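Local coordinates for protein alpha-1,4-endofucoidanase (PDB 6DLH) that hydrolyses internal alpha-1,4 linkages of fucoidan as a retaining family GH107 glycoside hydrolase, the catalytic part being followed by Ig-like domains, at residues A[574-579]-A[599-604]. Residues are numbered along the deposited sequence; the frame is centred on the assembly and turned at random.
Sequences PDWLVL and GENSFT
W576 and N601 share the one hydrogen bond that joins 574-579 to 599-604. The indole NE1 of W576 gives its proton to N601 OD1 at 3.1 Å, almost straight (170°) and within the plane of the indole, yet it reaches the oxygen from above the amide plane, indole and amide being steeply turned against each other. The other end of the amide is turned toward the residues just before it: ND2 bonds to the backbone O of D597 and, weakly, to that of G599.

Aromatic and apolar contacts centre on F603. Its ring edge points at the five-membered ring of W576 in an offset edge-to-face pair, centroids 5.9 Å apart and planes at 82°. One face of the F603 ring is covered by L577, whose CG stands anti to the backbone N (chi1 -171°), the branch directed toward F603. L577 CD2 lies 3.7 Å from the F603 ring centroid, a CH-pi contact nearly on the ring normal. P574 crosses F603 at about a right angle, P574 CD lying 3.4 Å from F603 CE2 and 3.3 Å from the backbone O of S602.

The contact lies inside an Ig-like domain, where the loop leading into strand 578-583 packs on strand 599-608; I620 and V622 of strand 613-623 add further apolar cover. W576 NE1 and N601 OD1 and ND2 are thus buried with partners, and the bond probably restrains the indole against which F603 sets its edge.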
loop_
_atom_site.group_PDB
_atom_site.type_symbol
_atom_site.label_atom_id
_atom_site.label_comp_id
_atom_site.label_asym_id
_atom_site.label_seq_id
_atom_site.Cartn_x
_atom_site.Cartn_y
_atom_site.Cartn_z
ATOM N N PRO A 574 -23.486 18.121 -12.624
ATOM C CA PRO A 574 -22.704 17.996 -13.860
ATOM C C PRO A 574 -22.059 16.627 -14.080
ATOM O O PRO A 574 -21.777 15.906 -13.124
ATOM C CB PRO A 574 -21.594 19.043 -13.688
ATOM C CG PRO A 574 -22.199 20.067 -12.755
ATOM C CD PRO A 574 -23.030 19.247 -11.791
ATOM N N ASP A 575 -21.808 16.299 -15.355
ATOM C CA ASP A 575 -21.456 14.950 -15.776
ATOM C C ASP A 575 -20.031 14.582 -15.362
ATOM O O ASP A 575 -19.751 13.409 -15.128
ATOM C CB ASP A 575 -21.636 14.765 -17.288
ATOM C CG ASP A 575 -23.061 14.960 -17.784
ATOM O OD1 ASP A 575 -23.921 14.111 -17.460
ATOM O OD2 ASP A 575 -23.299 15.957 -18.500
ATOM N N TRP A 576 -19.141 15.583 -15.276
ATOM C CA TRP A 576 -17.703 15.366 -15.169
ATOM C C TRP A 576 -17.318 14.550 -13.935
ATOM O O TRP A 576 -16.357 13.788 -13.981
ATOM C CB TRP A 576 -16.924 16.683 -15.242
ATOM C CG TRP A 576 -17.040 17.550 -14.023
ATOM C CD1 TRP A 576 -17.878 18.613 -13.857
ATOM C CD2 TRP A 576 -16.280 17.449 -12.804
ATOM N NE1 TRP A 576 -17.696 19.177 -12.622
ATOM C CE2 TRP A 576 -16.724 18.485 -11.952
ATOM C CE3 TRP A 576 -15.272 16.590 -12.344
ATOM C CZ2 TRP A 576 -16.197 18.681 -10.675
ATOM C CZ3 TRP A 576 -14.757 16.777 -11.079
ATOM C CH2 TRP A 576 -15.210 17.812 -10.259
ATOM N N LEU A 577 -18.046 14.731 -12.828
ATOM C CA LEU A 577 -17.715 14.050 -11.587
ATOM C C LEU A 577 -18.031 12.558 -11.715
ATOM O O LEU A 577 -19.140 12.177 -12.085
ATOM C CB LEU A 577 -18.463 14.708 -10.420
ATOM C CG LEU A 577 -18.060 14.237 -9.021
ATOM C CD1 LEU A 577 -16.637 14.658 -8.675
ATOM C CD2 LEU A 577 -19.037 14.742 -7.968
ATOM N N VAL A 578 -17.027 11.726 -11.417
ATOM C CA VAL A 578 -17.151 10.280 -11.477
ATOM C C VAL A 578 -17.073 9.738 -10.051
ATOM O O VAL A 578 -16.265 10.207 -9.254
ATOM C CB VAL A 578 -16.046 9.677 -12.371
ATOM C CG1 VAL A 578 -15.977 8.156 -12.290
ATOM C CG2 VAL A 578 -16.174 10.133 -13.819
ATOM N N LEU A 579 -17.927 8.760 -9.743
ATOM C CA LEU A 579 -17.898 8.047 -8.476
ATOM C C LEU A 579 -17.552 6.581 -8.739
ATOM O O LEU A 579 -18.117 5.960 -9.638
ATOM C CB LEU A 579 -19.270 8.170 -7.800
ATOM C CG LEU A 579 -19.494 7.273 -6.580
ATOM C CD1 LEU A 579 -18.780 7.821 -5.353
ATOM C CD2 LEU A 579 -20.979 7.087 -6.292
ATOM N N GLY A 599 -16.396 27.577 -11.621
ATOM C CA GLY A 599 -17.290 28.106 -10.602
ATOM C C GLY A 599 -17.867 27.013 -9.703
ATOM O O GLY A 599 -17.392 25.877 -9.717
ATOM N N GLU A 600 -18.911 27.372 -8.942
ATOM C CA GLU A 600 -19.506 26.513 -7.930
ATOM C C GLU A 600 -20.325 25.405 -8.592
ATOM O O GLU A 600 -21.308 25.679 -9.275
ATOM C CB GLU A 600 -20.351 27.348 -6.964
ATOM N N ASN A 601 -19.904 24.151 -8.378
ATOM C CA ASN A 601 -20.609 22.981 -8.880
ATOM C C ASN A 601 -21.355 22.303 -7.732
ATOM O O ASN A 601 -20.827 22.175 -6.627
ATOM C CB ASN A 601 -19.670 21.976 -9.551
ATOM C CG ASN A 601 -19.095 22.445 -10.871
ATOM O OD1 ASN A 601 -19.208 21.748 -11.876
ATOM N ND2 ASN A 601 -18.465 23.609 -10.876
ATOM N N SER A 602 -22.578 21.848 -8.022
ATOM C CA SER A 602 -23.465 21.276 -7.022
ATOM C C SER A 602 -23.906 19.879 -7.461
ATOM O O SER A 602 -24.116 19.643 -8.650
ATOM C CB SER A 602 -24.642 22.192 -6.800
ATOM O OG SER A 602 -25.159 22.046 -5.490
ATOM N N PHE A 603 -24.038 18.958 -6.491
ATOM C CA PHE A 603 -24.315 17.557 -6.769
ATOM C C PHE A 603 -25.163 16.963 -5.647
ATOM O O PHE A 603 -25.034 17.362 -4.488
ATOM C CB PHE A 603 -23.010 16.753 -6.840
ATOM C CG PHE A 603 -21.951 17.289 -7.774
ATOM C CD1 PHE A 603 -21.000 18.199 -7.330
ATOM C CD2 PHE A 603 -21.896 16.876 -9.098
ATOM C CE1 PHE A 603 -20.028 18.689 -8.192
ATOM C CE2 PHE A 603 -20.924 17.369 -9.959
ATOM C CZ PHE A 603 -19.993 18.277 -9.505
ATOM N N THR A 604 -26.007 15.983 -5.993
ATOM C CA THR A 604 -26.722 15.219 -4.982
ATOM C C THR A 604 -26.098 13.829 -4.855
ATOM O O THR A 604 -25.802 13.192 -5.863
ATOM C CB THR A 604 -28.230 15.143 -5.268
ATOM O OG1 THR A 604 -28.748 16.472 -5.314
ATOM C CG2 THR A 604 -29.003 14.361 -4.226
#